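Long-range contacts in putative cell surface protein, similar to internalin proteins (Listeria monocytogenes EGD-e, PDB 5KZS), which is of unknown function but resembles the internalins, leucine-rich-repeat proteins of Listeria, and is probably displayed on the cell surface: residues V234-F239 with A269-L274; T278-Y283 with F320-P325; N315-F320 with V332-L337. All coordinates share one frame; numbering follows the deposited sequence.

Overall arrangement
The three contacts run from the end of the leucine-rich repeats into the C-terminal beta domain. Interaction 1 lies at the surface and joins the turn leading into the last repeat strand to the residues that end helix 263-270, with apolar side chains and a Met-aromatic pair doing the work. Interactions 2 and 3 belong to that domain and share Phe320. Interaction 3 has the most buried residues and the largest interface, and it alone of the three is stitched by backbone hydrogen bonds across its segments. Interaction 2 lies at the end of the pairing of two inner strands, 279-283 and 312-320, held by a few van der Waals touches. Leu274 packs on Phe320, tying interaction 1 to both others.

Interaction 1 (V234-F239 with A269-L274); sequences VLNSIF and AEINML
Asn236 and Ile271 mark the closest approach of the two backbones, with CA atoms 6.4 Å apart; here a type I turn from Leu235 to Ile238 faces the unwinding end of a helix. The turn is closed by Ile238 N bonding to Leu235 O, and the helix by a Schellman motif in which Asn272, at positive phi, is the C-prime residue: Met273 N returns to Leu268 O and Asn272 N to Ala269 O.

Ile271, the first residue to leave helical geometry, has the largest share of the contact. It runs antiparallel alongside Leu235, and its CD1 lies 3.9 Å from Leu235 CG. The same methyl is met by the amide of Asn236, whose side chain crosses it at about a right angle and brings OD1 to 3.4 Å from CD1. With chi1 at -132°, Ile271 is close to eclipsed, a somewhat strained setting that nevertheless lays CG1 and CD1 against the turn. Leu235 swings CG away from its own amide (chi1 -170°), which sends CD2 toward Glu270, where it rests 4.0 Å from OE1.

A second patch forms where the segments continue. Met273, built as selenomethionine, bends at chi2 and chi3 and crosses Phe239 at about a right angle. Its SE atom is 4.1 Å from Phe239 CD2 and approaches the ring obliquely, a Met-aromatic contact with the centroid 5.1 Å away.

After the turn, Phe239 makes backbone hydrogen bonds with Leu220 and Leu222, in strand 219-221 and just beyond it, while Ile238 packs on Leu230. Leu235 also touches Gln267 and Met273 touches Leu268, so the C-terminal end of helix 263-270 and the residues after it abut the turn and strand 238-239, the last of the parallel repeat sheet.

Interaction 2 (T278-Y283 with F320-P325); sequences TVLGSY and FNDAYP
Val279 and Phe320 are the main van der Waals pair. Their side chains lie next to each other and point the same way, with Val279 CG2 4.1 Å from Phe320 CB. It is the root of the phenylalanine that touches: chi1 of 67° sets CG between the backbone N and the carbonyl carbon, and the ring then leads off from the strand toward Tyr265, which it meets edge-to-face. A thinner apolar-to-polar touch follows where the end of Leu280 reaches across to the carboxylate of Asp322, CD1 to OD2 being 4.4 Å.

Backbone polar atoms contribute closeness rather than bonding: Thr278 O sits 3.6 Å from Phe320 CB. Regular pairing picks up one residue further along, where Leu280 bonds to Gln319 and Ser282 to Asn317.

Asn321, with positive phi, turns the chain out of the strand; its side-chain amide bonds elsewhere. OD1 accepts a hydrogen bond from Val275 N, and ND2 makes a weak one to Glu241 O.

With few carbon contacts and no bonding between the two segments, this is where the antiparallel pairing of strands 279-283 and 312-320 comes apart; the start of the loop after Phe320 is probably held in part by the side chain of Asn321, through its bond to Val275 N.

Interaction 3 (N315-F320 with V332-L337); sequences NFNVQF and VYDWVL
Phe316 sits on one face of the Trp335 indole, its CB centred over the six-membered ring at 3.7 Å from the centroid and 15° off the normal, a CH-pi contact. The phenyl ring itself is slid well aside: the planes are only 23° apart, but the centroids are 5.7 Å apart and the rings hardly overlap. Farther out, Phe316 CE1 touches Leu337 CD2 at 3.8 Å. Trp335 has chi1 of 73°, which swings the indole across onto the partner strand, and there CH2 reaches Val318 CG2 at 4.1 Å. At the other end of the pair, Phe320 CE2 arrives at the edge of the Tyr333 ring, near its plane and 3.9 Å from CE2. The tyrosine hydroxyl is held by Leu227 O, back in the repeats.

The backbones beneath are joined by two hydrogen-bonded pairs, Phe316 with Trp335 and Val318 with Tyr333. Each pair exchanges two N-H to O bonds, the shortest from Phe316 N to Trp335 O at 2.8 Å.

The reverse face, with Asn315, Asn317, Gln319, Val332, Asp334 and Val336, is mixed and more polar. Gln319 extends beyond CG and donates through NE2 to Asn317 OD1 (3.1 Å), a bond along its own strand. Asp334 OD1 comes within 3.2 Å of Asn317 CB, and Val332 CG1 packs beside Gln319 CG.

The aromatic face turns inward, where Ile260, Cys258 and Leu304 cover Trp335. A two-stranded antiparallel hairpin, 312-320 with 331-339, thus presents its hydrophobic side to the strands across the core, consistent with the immunoglobulin-like domain that follows the repeats in internalins.

Interaction 1 (V234-F239 with A269-L274)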
loop_
_atom_site.group_PDB
_atom_site.type_symbol
_atom_site.label_atom_id
_atom_site.label_comp_id
_atom_site.label_asym_id
_atom_site.label_seq_id
_atom_site.Cartn_x
_atom_site.Cartn_y
_atom_site.Cartn_z
ATOM N N VAL A 234 -12.775 12.985 -6.838
ATOM C CA VAL A 234 -12.739 11.535 -6.941
ATOM C C VAL A 234 -13.709 10.895 -5.957
ATOM O O VAL A 234 -13.499 9.774 -5.503
ATOM C CB VAL A 234 -11.305 11.011 -6.710
ATOM C CG1 VAL A 234 -10.392 11.490 -7.828
ATOM C CG2 VAL A 234 -10.756 11.426 -5.342
ATOM N N LEU A 235 -14.791 11.598 -5.653
ATOM C CA LEU A 235 -15.672 11.168 -4.585
ATOM C C LEU A 235 -16.323 9.838 -4.912
ATOM O O LEU A 235 -16.306 8.942 -4.075
ATOM C CB LEU A 235 -16.733 12.229 -4.291
ATOM C CG LEU A 235 -17.580 12.012 -3.038
ATOM C CD1 LEU A 235 -16.739 11.761 -1.791
ATOM C CD2 LEU A 235 -18.475 13.223 -2.859
ATOM N N ASN A 236 -16.844 9.699 -6.134
ATOM C CA ASN A 236 -17.525 8.451 -6.585
ATOM C C ASN A 236 -16.698 7.182 -6.341
ATOM O O ASN A 236 -17.231 6.130 -5.984
ATOM C CB ASN A 236 -17.846 8.499 -8.088
ATOM C CG ASN A 236 -18.658 9.719 -8.487
ATOM O OD1 ASN A 236 -19.672 10.040 -7.864
ATOM N ND2 ASN A 236 -18.216 10.406 -9.537
ATOM N N SER A 237 -15.393 7.313 -6.541
ATOM C CA SER A 237 -14.465 6.218 -6.415
ATOM C C SER A 237 -14.054 5.880 -4.985
ATOM O O SER A 237 -13.311 4.918 -4.800
ATOM C CB SER A 237 -13.211 6.548 -7.219
ATOM O OG SER A 237 -13.564 6.927 -8.540
ATOM N N ILE A 238 -14.497 6.631 -3.975
ATOM C CA ILE A 238 -14.006 6.371 -2.621
ATOM C C ILE A 238 -14.711 5.184 -1.976
ATOM O O ILE A 238 -15.893 4.942 -2.226
ATOM C CB ILE A 238 -14.073 7.611 -1.722
ATOM C CG1 ILE A 238 -13.050 8.637 -2.217
ATOM C CG2 ILE A 238 -13.764 7.261 -0.266
ATOM C CD1 ILE A 238 -13.236 10.041 -1.687
ATOM N N PHE A 239 -13.940 4.434 -1.185
ATOM C CA PHE A 239 -14.451 3.451 -0.237
ATOM C C PHE A 239 -13.889 3.785 1.138
ATOM O O PHE A 239 -12.679 3.836 1.328
ATOM C CB PHE A 239 -14.021 2.036 -0.645
ATOM C CG PHE A 239 -14.188 0.995 0.444
ATOM C CD1 PHE A 239 -13.167 0.762 1.382
ATOM C CD2 PHE A 239 -15.351 0.225 0.523
ATOM C CE1 PHE A 239 -13.318 -0.195 2.378
ATOM C CE2 PHE A 239 -15.499 -0.731 1.517
ATOM C CZ PHE A 239 -14.484 -0.944 2.443
ATOM N N ALA A 269 -22.443 9.969 2.895
ATOM C CA ALA A 269 -23.896 9.863 2.762
ATOM C C ALA A 269 -24.310 10.062 1.311
ATOM O O ALA A 269 -25.035 9.242 0.754
ATOM C CB ALA A 269 -24.587 10.888 3.656
ATOM N N GLU A 270 -23.819 11.144 0.711
ATOM C CA GLU A 270 -24.111 11.498 -0.688
ATOM C C GLU A 270 -23.793 10.371 -1.665
ATOM O O GLU A 270 -24.515 10.167 -2.640
ATOM C CB GLU A 270 -23.343 12.775 -1.076
ATOM C CG GLU A 270 -23.079 12.984 -2.567
ATOM C CD GLU A 270 -22.451 14.334 -2.863
ATOM O OE1 GLU A 270 -21.983 15.007 -1.909
ATOM O OE2 GLU A 270 -22.421 14.709 -4.057
ATOM N N ILE A 271 -22.716 9.644 -1.382
ATOM C CA ILE A 271 -22.193 8.608 -2.279
ATOM C C ILE A 271 -22.695 7.175 -1.929
ATOM O O ILE A 271 -22.229 6.175 -2.503
ATOM C CB ILE A 271 -20.640 8.772 -2.369
ATOM C CG1 ILE A 271 -20.183 8.739 -3.829
ATOM C CG2 ILE A 271 -19.865 7.818 -1.465
ATOM C CD1 ILE A 271 -20.565 9.985 -4.613
ATOM N N ASN A 272 -23.683 7.105 -1.024
ATOM C CA ASN A 272 -24.308 5.866 -0.570
ATOM C C ASN A 272 -23.274 4.912 -0.019
ATOM O O ASN A 272 -23.234 3.756 -0.384
ATOM C CB ASN A 272 -25.145 5.242 -1.692
ATOM C CG ASN A 272 -26.270 6.160 -2.151
ATOM O OD1 ASN A 272 -27.058 6.641 -1.335
ATOM N ND2 ASN A 272 -26.349 6.409 -3.456
HETATM N N MSE A 273 -22.430 5.430 0.857
HETATM C CA MSE A 273 -21.338 4.668 1.452
HETATM C C MSE A 273 -21.482 4.638 2.948
HETATM O O MSE A 273 -20.560 4.240 3.653
HETATM C CB MSE A 273 -20.063 5.359 0.944
HETATM C CG MSE A 273 -18.687 4.750 1.251
HETATM SE SE MSE A 273 -18.477 2.904 0.597
HETATM C CE MSE A 273 -19.462 2.928 -1.124
ATOM N N LEU A 274 -22.646 5.025 3.457
ATOM C CA LEU A 274 -22.915 4.870 4.863
ATOM C C LEU A 274 -23.726 3.596 5.043
ATOM O O LEU A 274 -24.845 3.493 4.536
ATOM C CB LEU A 274 -23.656 6.081 5.419
ATOM C CG LEU A 274 -22.800 7.333 5.644
ATOM C CD1 LEU A 274 -23.692 8.492 6.036
ATOM C CD2 LEU A 274 -21.732 7.125 6.707
#

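Interaction 2 (T278-Y283 with F320-P325)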
loop_
_atom_site.group_PDB
_atom_site.type_symbol
_atom_site.label_atom_id
_atom_site.label_comp_id
_atom_site.label_asym_id
_atom_site.label_seq_id
_atom_site.Cartn_x
_atom_site.Cartn_y
_atom_site.Cartn_z
ATOM N N THR A 278 -27.024 6.507 11.259
ATOM C CA THR A 278 -27.192 7.130 12.579
ATOM C C THR A 278 -25.842 7.613 13.115
ATOM O O THR A 278 -24.822 6.962 12.912
ATOM C CB THR A 278 -27.967 6.294 13.660
ATOM O OG1 THR A 278 -27.093 5.920 14.733
ATOM C CG2 THR A 278 -28.704 5.060 13.100
ATOM N N VAL A 279 -25.870 8.785 13.750
ATOM C CA VAL A 279 -24.730 9.381 14.414
ATOM C C VAL A 279 -24.995 9.467 15.917
ATOM O O VAL A 279 -26.023 9.991 16.342
ATOM C CB VAL A 279 -24.459 10.803 13.883
ATOM C CG1 VAL A 279 -23.162 11.345 14.475
ATOM C CG2 VAL A 279 -24.415 10.811 12.355
ATOM N N LEU A 280 -24.040 8.992 16.705
ATOM C CA LEU A 280 -24.134 8.948 18.159
ATOM C C LEU A 280 -23.082 9.858 18.808
ATOM O O LEU A 280 -21.904 9.506 18.929
ATOM C CB LEU A 280 -23.926 7.513 18.635
ATOM C CG LEU A 280 -25.011 6.495 18.273
ATOM C CD1 LEU A 280 -24.472 5.080 18.421
ATOM C CD2 LEU A 280 -26.247 6.679 19.135
ATOM N N GLY A 281 -23.516 11.030 19.237
ATOM C CA GLY A 281 -22.673 11.916 20.028
ATOM C C GLY A 281 -22.675 11.528 21.493
ATOM O O GLY A 281 -23.740 11.232 22.065
ATOM N N SER A 282 -21.497 11.560 22.115
ATOM C CA SER A 282 -21.344 11.088 23.487
ATOM C C SER A 282 -20.069 11.589 24.103
ATOM O O SER A 282 -19.072 11.717 23.416
ATOM C CB SER A 282 -21.317 9.557 23.503
ATOM O OG SER A 282 -20.388 9.059 22.543
ATOM N N TYR A 283 -20.089 11.836 25.404
ATOM C CA TYR A 283 -18.878 12.187 26.133
ATOM C C TYR A 283 -18.497 11.073 27.100
ATOM O O TYR A 283 -19.333 10.261 27.478
ATOM C CB TYR A 283 -19.040 13.535 26.847
ATOM C CG TYR A 283 -19.946 13.538 28.061
ATOM C CD1 TYR A 283 -19.444 13.212 29.329
ATOM C CD2 TYR A 283 -21.294 13.894 27.954
ATOM C CE1 TYR A 283 -20.258 13.224 30.454
ATOM C CE2 TYR A 283 -22.117 13.908 29.073
ATOM C CZ TYR A 283 -21.596 13.571 30.322
ATOM O OH TYR A 283 -22.407 13.577 31.438
ATOM N N PHE A 320 -20.146 7.101 13.838
ATOM C CA PHE A 320 -21.108 6.734 12.812
ATOM C C PHE A 320 -20.584 5.596 11.940
ATOM O O PHE A 320 -19.473 5.093 12.149
ATOM C CB PHE A 320 -21.540 7.956 11.987
ATOM C CG PHE A 320 -20.449 8.548 11.135
ATOM C CD1 PHE A 320 -20.251 8.110 9.827
ATOM C CD2 PHE A 320 -19.644 9.583 11.626
ATOM C CE1 PHE A 320 -19.259 8.667 9.033
ATOM C CE2 PHE A 320 -18.655 10.144 10.835
ATOM C CZ PHE A 320 -18.461 9.683 9.535
ATOM N N ASN A 321 -21.419 5.167 10.995
ATOM C CA ASN A 321 -21.158 4.003 10.183
ATOM C C ASN A 321 -20.898 2.756 11.034
ATOM O O ASN A 321 -20.172 1.876 10.615
ATOM C CB ASN A 321 -19.997 4.290 9.228
ATOM C CG ASN A 321 -20.267 3.798 7.826
ATOM O OD1 ASN A 321 -21.371 3.947 7.311
ATOM N ND2 ASN A 321 -19.262 3.225 7.195
ATOM N N ASP A 322 -21.512 2.668 12.213
ATOM C CA ASP A 322 -21.361 1.497 13.074
ATOM C C ASP A 322 -22.240 0.347 12.567
ATOM O O ASP A 322 -23.456 0.497 12.420
ATOM C CB ASP A 322 -21.700 1.837 14.533
ATOM C CG ASP A 322 -20.757 2.870 15.117
ATOM O OD1 ASP A 322 -19.537 2.727 14.915
ATOM O OD2 ASP A 322 -21.231 3.830 15.764
ATOM N N ALA A 323 -21.593 -0.776 12.261
ATOM C CA ALA A 323 -22.266 -2.023 11.881
ATOM C C ALA A 323 -21.412 -3.205 12.361
ATOM O O ALA A 323 -21.008 -4.056 11.564
ATOM C CB ALA A 323 -22.485 -2.071 10.373
ATOM N N TYR A 324 -21.219 -3.251 13.687
ATOM C CA TYR A 324 -20.107 -3.950 14.375
ATOM C C TYR A 324 -19.509 -5.179 13.707
ATOM O O TYR A 324 -18.284 -5.230 13.564
ATOM C CB TYR A 324 -20.445 -4.285 15.848
ATOM C CG TYR A 324 -19.667 -5.485 16.382
ATOM C CD1 TYR A 324 -18.264 -5.468 16.452
ATOM C CD2 TYR A 324 -20.327 -6.655 16.770
ATOM C CE1 TYR A 324 -17.548 -6.575 16.892
ATOM C CE2 TYR A 324 -19.620 -7.760 17.226
ATOM C CZ TYR A 324 -18.234 -7.716 17.285
ATOM O OH TYR A 324 -17.536 -8.808 17.742
ATOM N N PRO A 325 -20.332 -6.185 13.341
ATOM C CA PRO A 325 -19.680 -7.363 12.743
ATOM C C PRO A 325 -18.724 -7.006 11.588
ATOM O O PRO A 325 -17.529 -7.292 11.685
ATOM C CB PRO A 325 -20.857 -8.222 12.266
ATOM C CG PRO A 325 -21.997 -7.816 13.148
ATOM C CD PRO A 325 -21.780 -6.381 13.543
#

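Interaction 3 (N315-F320 with V332-L337)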
loop_
_atom_site.group_PDB
_atom_site.type_symbol
_atom_site.label_atom_id
_atom_site.label_comp_id
_atom_site.label_asym_id
_atom_site.label_seq_id
_atom_site.Cartn_x
_atom_site.Cartn_y
_atom_site.Cartn_z
ATOM N N ASN A 315 -14.457 15.116 27.360
ATOM C CA ASN A 315 -13.891 14.410 26.206
ATOM C C ASN A 315 -15.027 13.880 25.348
ATOM O O ASN A 315 -15.624 12.851 25.664
ATOM C CB ASN A 315 -12.989 13.262 26.654
ATOM C CG ASN A 315 -11.773 13.744 27.411
ATOM O OD1 ASN A 315 -11.113 14.696 27.000
ATOM N ND2 ASN A 315 -11.466 13.088 28.523
ATOM N N PHE A 316 -15.329 14.589 24.264
ATOM C CA PHE A 316 -16.441 14.216 23.384
ATOM C C PHE A 316 -15.993 13.330 22.241
ATOM O O PHE A 316 -14.801 13.273 21.913
ATOM C CB PHE A 316 -17.155 15.458 22.830
ATOM C CG PHE A 316 -18.351 15.870 23.643
ATOM C CD1 PHE A 316 -18.200 16.645 24.792
ATOM C CD2 PHE A 316 -19.631 15.455 23.278
ATOM C CE1 PHE A 316 -19.301 17.007 25.553
ATOM C CE2 PHE A 316 -20.732 15.815 24.030
ATOM C CZ PHE A 316 -20.568 16.592 25.168
ATOM N N ASN A 317 -16.961 12.611 21.676
ATOM C CA ASN A 317 -16.818 12.027 20.351
ATOM C C ASN A 317 -18.135 11.879 19.621
ATOM O O ASN A 317 -19.198 11.820 20.214
ATOM C CB ASN A 317 -16.106 10.665 20.380
ATOM C CG ASN A 317 -16.957 9.556 20.979
ATOM O OD1 ASN A 317 -17.607 8.785 20.262
ATOM N ND2 ASN A 317 -16.950 9.468 22.304
ATOM N N VAL A 318 -18.020 11.793 18.310
ATOM C CA VAL A 318 -19.107 11.432 17.430
ATOM C C VAL A 318 -18.702 10.056 16.886
ATOM O O VAL A 318 -17.521 9.787 16.729
ATOM C CB VAL A 318 -19.267 12.529 16.339
ATOM C CG1 VAL A 318 -19.618 11.968 14.963
ATOM C CG2 VAL A 318 -20.292 13.561 16.786
ATOM N N GLN A 319 -19.684 9.187 16.653
ATOM C CA GLN A 319 -19.481 7.875 16.037
ATOM C C GLN A 319 -20.541 7.645 14.977
ATOM O O GLN A 319 -21.706 7.946 15.192
ATOM C CB GLN A 319 -19.602 6.771 17.073
ATOM C CG GLN A 319 -18.330 6.482 17.828
ATOM C CD GLN A 319 -18.534 5.450 18.927
ATOM O OE1 GLN A 319 -19.156 4.404 18.708
ATOM N NE2 GLN A 319 -18.018 5.741 20.118
ATOM N N PHE A 320 -20.146 7.101 13.838
ATOM C CA PHE A 320 -21.108 6.734 12.812
ATOM C C PHE A 320 -20.584 5.596 11.940
ATOM O O PHE A 320 -19.473 5.093 12.149
ATOM C CB PHE A 320 -21.540 7.956 11.987
ATOM C CG PHE A 320 -20.449 8.548 11.135
ATOM C CD1 PHE A 320 -20.251 8.110 9.827
ATOM C CD2 PHE A 320 -19.644 9.583 11.626
ATOM C CE1 PHE A 320 -19.259 8.667 9.033
ATOM C CE2 PHE A 320 -18.655 10.144 10.835
ATOM C CZ PHE A 320 -18.461 9.683 9.535
ATOM N N VAL A 332 -14.930 7.531 13.766
ATOM C CA VAL A 332 -14.888 8.207 15.072
ATOM C C VAL A 332 -14.183 9.564 14.941
ATOM O O VAL A 332 -13.198 9.687 14.227
ATOM C CB VAL A 332 -14.106 7.405 16.142
ATOM C CG1 VAL A 332 -14.737 7.581 17.515
ATOM C CG2 VAL A 332 -14.001 5.940 15.779
ATOM N N TYR A 333 -14.684 10.584 15.623
ATOM C CA TYR A 333 -14.006 11.871 15.669
ATOM C C TYR A 333 -14.126 12.397 17.081
ATOM O O TYR A 333 -15.227 12.458 17.616
ATOM C CB TYR A 333 -14.586 12.827 14.623
ATOM C CG TYR A 333 -14.287 12.333 13.239
ATOM C CD1 TYR A 333 -13.088 12.650 12.617
ATOM C CD2 TYR A 333 -15.162 11.466 12.581
ATOM C CE1 TYR A 333 -12.781 12.147 11.354
ATOM C CE2 TYR A 333 -14.870 10.963 11.322
ATOM C CZ TYR A 333 -13.676 11.298 10.704
ATOM O OH TYR A 333 -13.373 10.804 9.444
ATOM N N ASP A 334 -12.987 12.715 17.695
ATOM C CA ASP A 334 -12.929 13.191 19.080
ATOM C C ASP A 334 -12.603 14.692 19.189
ATOM O O ASP A 334 -12.022 15.294 18.275
ATOM C CB ASP A 334 -11.868 12.407 19.861
ATOM C CG ASP A 334 -12.035 10.903 19.741
ATOM O OD1 ASP A 334 -13.093 10.433 19.281
ATOM O OD2 ASP A 334 -11.092 10.184 20.115
ATOM N N TRP A 335 -12.993 15.290 20.312
ATOM C CA TRP A 335 -12.522 16.624 20.683
ATOM C C TRP A 335 -12.825 16.904 22.148
ATOM O O TRP A 335 -13.687 16.259 22.743
ATOM C CB TRP A 335 -13.134 17.713 19.792
ATOM C CG TRP A 335 -14.562 17.991 20.055
ATOM C CD1 TRP A 335 -15.070 19.028 20.780
ATOM C CD2 TRP A 335 -15.681 17.236 19.596
ATOM N NE1 TRP A 335 -16.435 18.966 20.804
ATOM C CE2 TRP A 335 -16.841 17.872 20.084
ATOM C CE3 TRP A 335 -15.821 16.076 18.824
ATOM C CZ2 TRP A 335 -18.133 17.390 19.820
ATOM C CZ3 TRP A 335 -17.116 15.589 18.567
ATOM C CH2 TRP A 335 -18.249 16.251 19.065
ATOM N N VAL A 336 -12.092 17.859 22.713
ATOM C CA VAL A 336 -12.320 18.327 24.072
ATOM C C VAL A 336 -13.249 19.536 23.995
ATOM O O VAL A 336 -12.979 20.471 23.242
ATOM C CB VAL A 336 -10.997 18.717 24.772
ATOM C CG1 VAL A 336 -11.262 19.374 26.132
ATOM C CG2 VAL A 336 -10.094 17.500 24.926
ATOM N N LEU A 337 -14.332 19.498 24.773
ATOM C CA LEU A 337 -15.273 20.621 24.920
ATOM C C LEU A 337 -15.254 21.174 26.348
ATOM O O LEU A 337 -15.609 20.463 27.299
ATOM C CB LEU A 337 -16.697 20.171 24.594
ATOM C CG LEU A 337 -17.773 21.255 24.525
ATOM C CD1 LEU A 337 -17.556 22.133 23.302
ATOM C CD2 LEU A 337 -19.152 20.620 24.489
#